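UPF0237 protein SP_0238 (Streptococcus pneumoniae, PDB 1ZPV) is of unknown function but, as a homodimeric ACT-domain protein, may serve in small-molecule sensing or regulation, the usual role of such domains. Local coordinates at residues M4-T9 / I77-A82; D34-T39 / M47-S52. All coordinates share one frame; numbering follows the deposited sequence.

Contact 1 (M4-T9 / I77-A82)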
loop_
_atom_site.group_PDB
_atom_site.type_symbol
_atom_site.label_atom_id
_atom_site.label_comp_id
_atom_site.label_asym_id
_atom_site.label_seq_id
_atom_site.Cartn_x
_atom_site.Cartn_y
_atom_site.Cartn_z
HETATM N N MSE C 4 -16.585 6.253 19.353
HETATM C CA MSE C 4 -15.415 5.473 19.016
HETATM C C MSE C 4 -15.371 5.377 17.501
HETATM O O MSE C 4 -16.421 5.192 16.858
HETATM C CB MSE C 4 -15.509 4.067 19.655
HETATM C CG MSE C 4 -14.402 3.097 19.323
HETATM SE SE MSE C 4 -14.653 2.175 17.575
HETATM C CE MSE C 4 -13.738 0.469 18.066
ATOM N N LYS C 5 -14.169 5.507 16.939
ATOM C CA LYS C 5 -13.931 5.212 15.517
ATOM C C LYS C 5 -12.556 4.597 15.417
ATOM O O LYS C 5 -11.647 5.007 16.154
ATOM C CB LYS C 5 -13.986 6.484 14.667
ATOM C CG LYS C 5 -14.104 6.242 13.167
ATOM C CD LYS C 5 -14.682 7.463 12.423
ATOM C CE LYS C 5 -16.214 7.453 12.357
ATOM N NZ LYS C 5 -16.798 6.248 11.646
ATOM N N ALA C 6 -12.400 3.641 14.489
ATOM C CA ALA C 6 -11.148 2.920 14.312
ATOM C C ALA C 6 -10.957 2.424 12.896
ATOM O O ALA C 6 -11.911 2.270 12.149
ATOM C CB ALA C 6 -11.071 1.719 15.280
ATOM N N ILE C 7 -9.714 2.098 12.563
ATOM C CA ILE C 7 -9.393 1.514 11.268
ATOM C C ILE C 7 -8.800 0.136 11.540
ATOM O O ILE C 7 -7.867 0.018 12.315
ATOM C CB ILE C 7 -8.384 2.396 10.470
ATOM C CG1 ILE C 7 -8.961 3.817 10.238
ATOM C CG2 ILE C 7 -8.087 1.753 9.122
ATOM C CD1 ILE C 7 -8.680 4.798 11.384
ATOM N N ILE C 8 -9.391 -0.891 10.931
ATOM C CA ILE C 8 -8.967 -2.263 11.110
ATOM C C ILE C 8 -8.296 -2.720 9.827
ATOM O O ILE C 8 -8.811 -2.513 8.707
ATOM C CB ILE C 8 -10.160 -3.199 11.418
ATOM C CG1 ILE C 8 -10.859 -2.779 12.715
ATOM C CG2 ILE C 8 -9.736 -4.719 11.395
ATOM C CD1 ILE C 8 -12.118 -3.699 13.120
ATOM N N THR C 9 -7.159 -3.365 9.974
ATOM C CA THR C 9 -6.473 -3.842 8.791
ATOM C C THR C 9 -6.170 -5.315 8.981
ATOM O O THR C 9 -5.857 -5.785 10.096
ATOM C CB THR C 9 -5.211 -3.001 8.474
ATOM O OG1 THR C 9 -4.345 -3.021 9.582
ATOM C CG2 THR C 9 -5.576 -1.546 8.250
ATOM N N ILE C 77 -4.485 -9.204 12.411
ATOM C CA ILE C 77 -5.454 -8.101 12.439
ATOM C C ILE C 77 -4.930 -6.946 13.293
ATOM O O ILE C 77 -4.609 -7.148 14.447
ATOM C CB ILE C 77 -6.822 -8.535 12.949
ATOM C CG1 ILE C 77 -7.358 -9.679 12.086
ATOM C CG2 ILE C 77 -7.809 -7.292 12.952
ATOM C CD1 ILE C 77 -8.662 -10.358 12.576
ATOM N N ASN C 78 -4.899 -5.744 12.730
ATOM C CA ASN C 78 -4.434 -4.578 13.471
ATOM C C ASN C 78 -5.636 -3.645 13.652
ATOM O O ASN C 78 -6.499 -3.546 12.748
ATOM C CB ASN C 78 -3.255 -3.910 12.730
ATOM C CG ASN C 78 -1.898 -4.658 12.939
ATOM O OD1 ASN C 78 -1.036 -4.214 13.717
ATOM N ND2 ASN C 78 -1.714 -5.777 12.248
ATOM N N ILE C 79 -5.758 -3.015 14.811
ATOM C CA ILE C 79 -6.787 -1.961 14.966
ATOM C C ILE C 79 -6.141 -0.681 15.502
ATOM O O ILE C 79 -5.291 -0.739 16.410
ATOM C CB ILE C 79 -8.013 -2.438 15.817
ATOM C CG1 ILE C 79 -9.098 -1.339 15.923
ATOM C CG2 ILE C 79 -7.572 -3.020 17.186
ATOM C CD1 ILE C 79 -10.429 -1.841 16.526
ATOM N N GLN C 80 -6.536 0.466 14.936
ATOM C CA GLN C 80 -5.969 1.750 15.302
ATOM C C GLN C 80 -7.136 2.700 15.589
ATOM O O GLN C 80 -7.980 2.888 14.715
ATOM C CB GLN C 80 -5.146 2.263 14.109
ATOM C CG GLN C 80 -4.594 3.664 14.239
ATOM C CD GLN C 80 -3.602 3.782 15.385
ATOM O OE1 GLN C 80 -2.508 3.216 15.335
ATOM N NE2 GLN C 80 -3.995 4.509 16.433
ATOM N N SER C 81 -7.176 3.305 16.780
ATOM C CA SER C 81 -8.179 4.341 17.062
ATOM C C SER C 81 -7.935 5.499 16.106
ATOM O O SER C 81 -6.775 5.927 15.915
ATOM C CB SER C 81 -8.058 4.850 18.513
ATOM O OG SER C 81 -8.982 5.881 18.714
ATOM N N ALA C 82 -9.021 6.058 15.582
ATOM C CA ALA C 82 -8.980 7.256 14.732
ATOM C C ALA C 82 -8.577 8.526 15.513
ATOM O O ALA C 82 -8.153 9.516 14.911
ATOM C CB ALA C 82 -10.342 7.463 14.082
HETATM O O HOH W 1 -12.036 6.214 18.752
#

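Contact 2 (D34-T39 / M47-S52)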
loop_
_atom_site.group_PDB
_atom_site.type_symbol
_atom_site.label_atom_id
_atom_site.label_comp_id
_atom_site.label_asym_id
_atom_site.label_seq_id
_atom_site.Cartn_x
_atom_site.Cartn_y
_atom_site.Cartn_z
ATOM N N ASP C 34 -18.542 1.341 8.902
ATOM C CA ASP C 34 -18.778 2.541 8.097
ATOM C C ASP C 34 -18.264 2.413 6.669
ATOM O O ASP C 34 -18.807 3.021 5.738
ATOM C CB ASP C 34 -18.131 3.730 8.791
ATOM C CG ASP C 34 -18.705 3.944 10.182
ATOM O OD1 ASP C 34 -19.926 3.997 10.291
ATOM O OD2 ASP C 34 -17.936 4.004 11.155
ATOM N N ASP C 35 -17.196 1.639 6.495
ATOM C CA ASP C 35 -16.635 1.419 5.164
ATOM C C ASP C 35 -15.728 0.201 5.209
ATOM O O ASP C 35 -15.202 -0.169 6.274
ATOM C CB ASP C 35 -15.827 2.631 4.644
ATOM C CG ASP C 35 -15.810 2.712 3.098
ATOM O OD1 ASP C 35 -16.203 1.710 2.451
ATOM O OD2 ASP C 35 -15.353 3.751 2.546
ATOM N N ILE C 36 -15.557 -0.413 4.050
ATOM C CA ILE C 36 -14.753 -1.658 3.943
ATOM C C ILE C 36 -14.184 -1.744 2.533
ATOM O O ILE C 36 -14.756 -1.187 1.553
ATOM C CB ILE C 36 -15.615 -2.895 4.331
ATOM C CG1 ILE C 36 -14.766 -4.153 4.600
ATOM C CG2 ILE C 36 -16.761 -3.173 3.299
ATOM C CD1 ILE C 36 -15.554 -5.286 5.214
ATOM N N SER C 37 -13.045 -2.418 2.427
ATOM C CA SER C 37 -12.439 -2.688 1.148
ATOM C C SER C 37 -11.548 -3.916 1.304
ATOM O O SER C 37 -11.079 -4.215 2.399
ATOM C CB SER C 37 -11.637 -1.471 0.684
ATOM O OG SER C 37 -11.163 -1.601 -0.652
ATOM N N GLN C 38 -11.350 -4.626 0.205
ATOM C CA GLN C 38 -10.479 -5.808 0.176
ATOM C C GLN C 38 -9.690 -5.828 -1.103
ATOM O O GLN C 38 -10.166 -5.347 -2.140
ATOM C CB GLN C 38 -11.262 -7.115 0.259
ATOM C CG GLN C 38 -12.335 -7.173 1.320
ATOM C CD GLN C 38 -13.700 -6.671 0.833
ATOM O OE1 GLN C 38 -14.162 -5.592 1.246
ATOM N NE2 GLN C 38 -14.363 -7.470 -0.028
ATOM N N THR C 39 -8.480 -6.397 -1.029
ATOM C CA THR C 39 -7.661 -6.600 -2.216
ATOM C C THR C 39 -6.718 -7.752 -2.010
ATOM O O THR C 39 -6.160 -7.925 -0.914
ATOM C CB THR C 39 -6.716 -5.430 -2.574
ATOM O OG1 THR C 39 -7.187 -4.192 -2.037
ATOM C CG2 THR C 39 -6.603 -5.348 -4.124
HETATM N N MSE C 47 -7.693 -6.791 3.786
HETATM C CA MSE C 47 -8.924 -5.989 3.820
HETATM C C MSE C 47 -8.707 -4.878 4.797
HETATM O O MSE C 47 -7.810 -4.953 5.649
HETATM C CB MSE C 47 -10.180 -6.823 4.150
HETATM C CG MSE C 47 -10.110 -7.588 5.373
HETATM SE SE MSE C 47 -11.646 -8.777 5.640
HETATM C CE MSE C 47 -12.789 -7.632 6.204
HETATM N N MSE C 48 -9.499 -3.838 4.656
HETATM C CA MSE C 48 -9.462 -2.752 5.602
HETATM C C MSE C 48 -10.883 -2.310 5.859
HETATM O O MSE C 48 -11.736 -2.378 4.948
HETATM C CB MSE C 48 -8.581 -1.638 5.064
HETATM C CG MSE C 48 -7.098 -2.024 5.082
HETATM SE SE MSE C 48 -5.911 -0.565 4.678
HETATM C CE MSE C 48 -4.339 -1.127 5.471
ATOM N N ALA C 49 -11.159 -1.920 7.108
ATOM C CA ALA C 49 -12.503 -1.505 7.496
ATOM C C ALA C 49 -12.411 -0.351 8.478
ATOM O O ALA C 49 -11.518 -0.307 9.331
ATOM C CB ALA C 49 -13.306 -2.643 8.121
ATOM N N VAL C 50 -13.334 0.572 8.334
ATOM C CA VAL C 50 -13.472 1.667 9.280
ATOM C C VAL C 50 -14.725 1.329 10.038
ATOM O O VAL C 50 -15.783 1.106 9.436
ATOM C CB VAL C 50 -13.584 3.057 8.592
ATOM C CG1 VAL C 50 -14.078 4.156 9.602
ATOM C CG2 VAL C 50 -12.239 3.479 8.000
ATOM N N VAL C 51 -14.581 1.294 11.362
ATOM C CA VAL C 51 -15.641 0.839 12.248
ATOM C C VAL C 51 -15.891 1.946 13.280
ATOM O O VAL C 51 -15.036 2.828 13.508
ATOM C CB VAL C 51 -15.238 -0.532 12.912
ATOM C CG1 VAL C 51 -15.063 -1.648 11.786
ATOM C CG2 VAL C 51 -13.951 -0.380 13.774
ATOM N N SER C 52 -17.075 1.937 13.869
ATOM C CA SER C 52 -17.425 2.928 14.900
ATOM C C SER C 52 -18.453 2.375 15.874
ATOM O O SER C 52 -19.115 1.329 15.613
ATOM C CB SER C 52 -17.961 4.213 14.244
ATOM O OG SER C 52 -19.187 3.947 13.578
#

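Contact 1 (M4-T9 / I77-A82)
Ile79 lies across from Ile8 where strand 4-12, a central strand of the βαββαβ ACT fold, pairs antiparallel with strand 75-81, the outermost on that side within the chain. Ile8 and Ile79 form a non-hydrogen-bonded pair, and their side chains leave the sheet on the face covered by helices 18-28 and 59-72. With CG1 of Ile79 anti to the backbone N (chi1 -178°), its CG1-CD1 branch lies against two neighbours on the facing strand: CG1 lies 3.7 Å from CB of Ala6, and CD1 lies 3.9 Å from CG1 of Ile8. The small alanine lets the long isoleucine branch lie close against the strand, while Ile8 extends the apolar surface, its side chain lying beside that of Ile77 and pointing the same way, with Ile8 CG2 3.6 Å from Ile77 CG2.

Ile7 takes the other face, where Phe85 also packs, and its CD1 comes within 4.1 Å of CB of Ala82. Its backbone forms a hydrogen-bonded pair with Gln80, closed by Ile7 N to Gln80 O at 2.9 Å and by the return bond from Gln80 N to Ile7 O. At the end of the ladder, Ala82 N donates almost straight (175°) to Lys5 O at 2.9 Å, although it sits above the carbonyl plane, 38° out of it.

Contact 2 (D34-T39 / M47-S52)
Met47, a selenomethionine in this structure, packs against Gln38 and Ile36 in the antiparallel β-hairpin of strands 32-41 and 44-53, which supplies two neighbouring strands of the ACT-domain sheet, 32-41 being outermost within the chain. Its CB starts in a tight place, 3.3 Å from Ser37 O and 3.6 Å from CG of Gln38, whose chain runs alongside and points the same way. From there CG lies between the backbone N and the carbonyl carbon (chi1 55°), and the chain continues extended to SE before bending at its last torsion. That bend brings CE to 3.8 Å from CD1 of Ile36, the two chains crossing at an angle. A long, flexible, apolar chain suits this place, for Met47 also packs on Ile18 and Val22 of helix 18-28. Ala49, the non-hydrogen-bonded partner of Ile36, presents only a methyl group to the isoleucine's CG1.

Between these pairs, Ser37 and Met48 exchange two backbone hydrogen bonds. The ladder then meets a classic β bulge, in which Asp34 and Asp35 both face Val50: Val50 O accepts from Asp34 N at 2.8 Å and, weakly, from Asp35 N at 3.3 Å. Beyond the bulge the carboxylate of Asp34, which also forms a salt bridge with Lys5, reaches Ser52; the serine OG donates to the syn lone pair of OD2 at 2.7 Å.

Contacts 1 and 2 are two seams of the same four-stranded sheet, their centres about 10 Å apart, joined by the pairing of strands 4-12 and 44-53 between them. Ile8 N lies 2.7 Å from Ala49 O in a probable hydrogen bond across that middle seam. A charged link runs over it as well: Lys5 NZ of contact 1 meets Asp34 OD2 of contact 2 at 2.6 Å, a salt bridge spanning the intervening strand. Both contacts also touch the second subunit, where Tyr44 of that subunit packs on Lys5 and its Asp42 N donates to Asp35 OD2. A bound potassium ion lies about 8 Å from the side chain of Gln80 in contact 1.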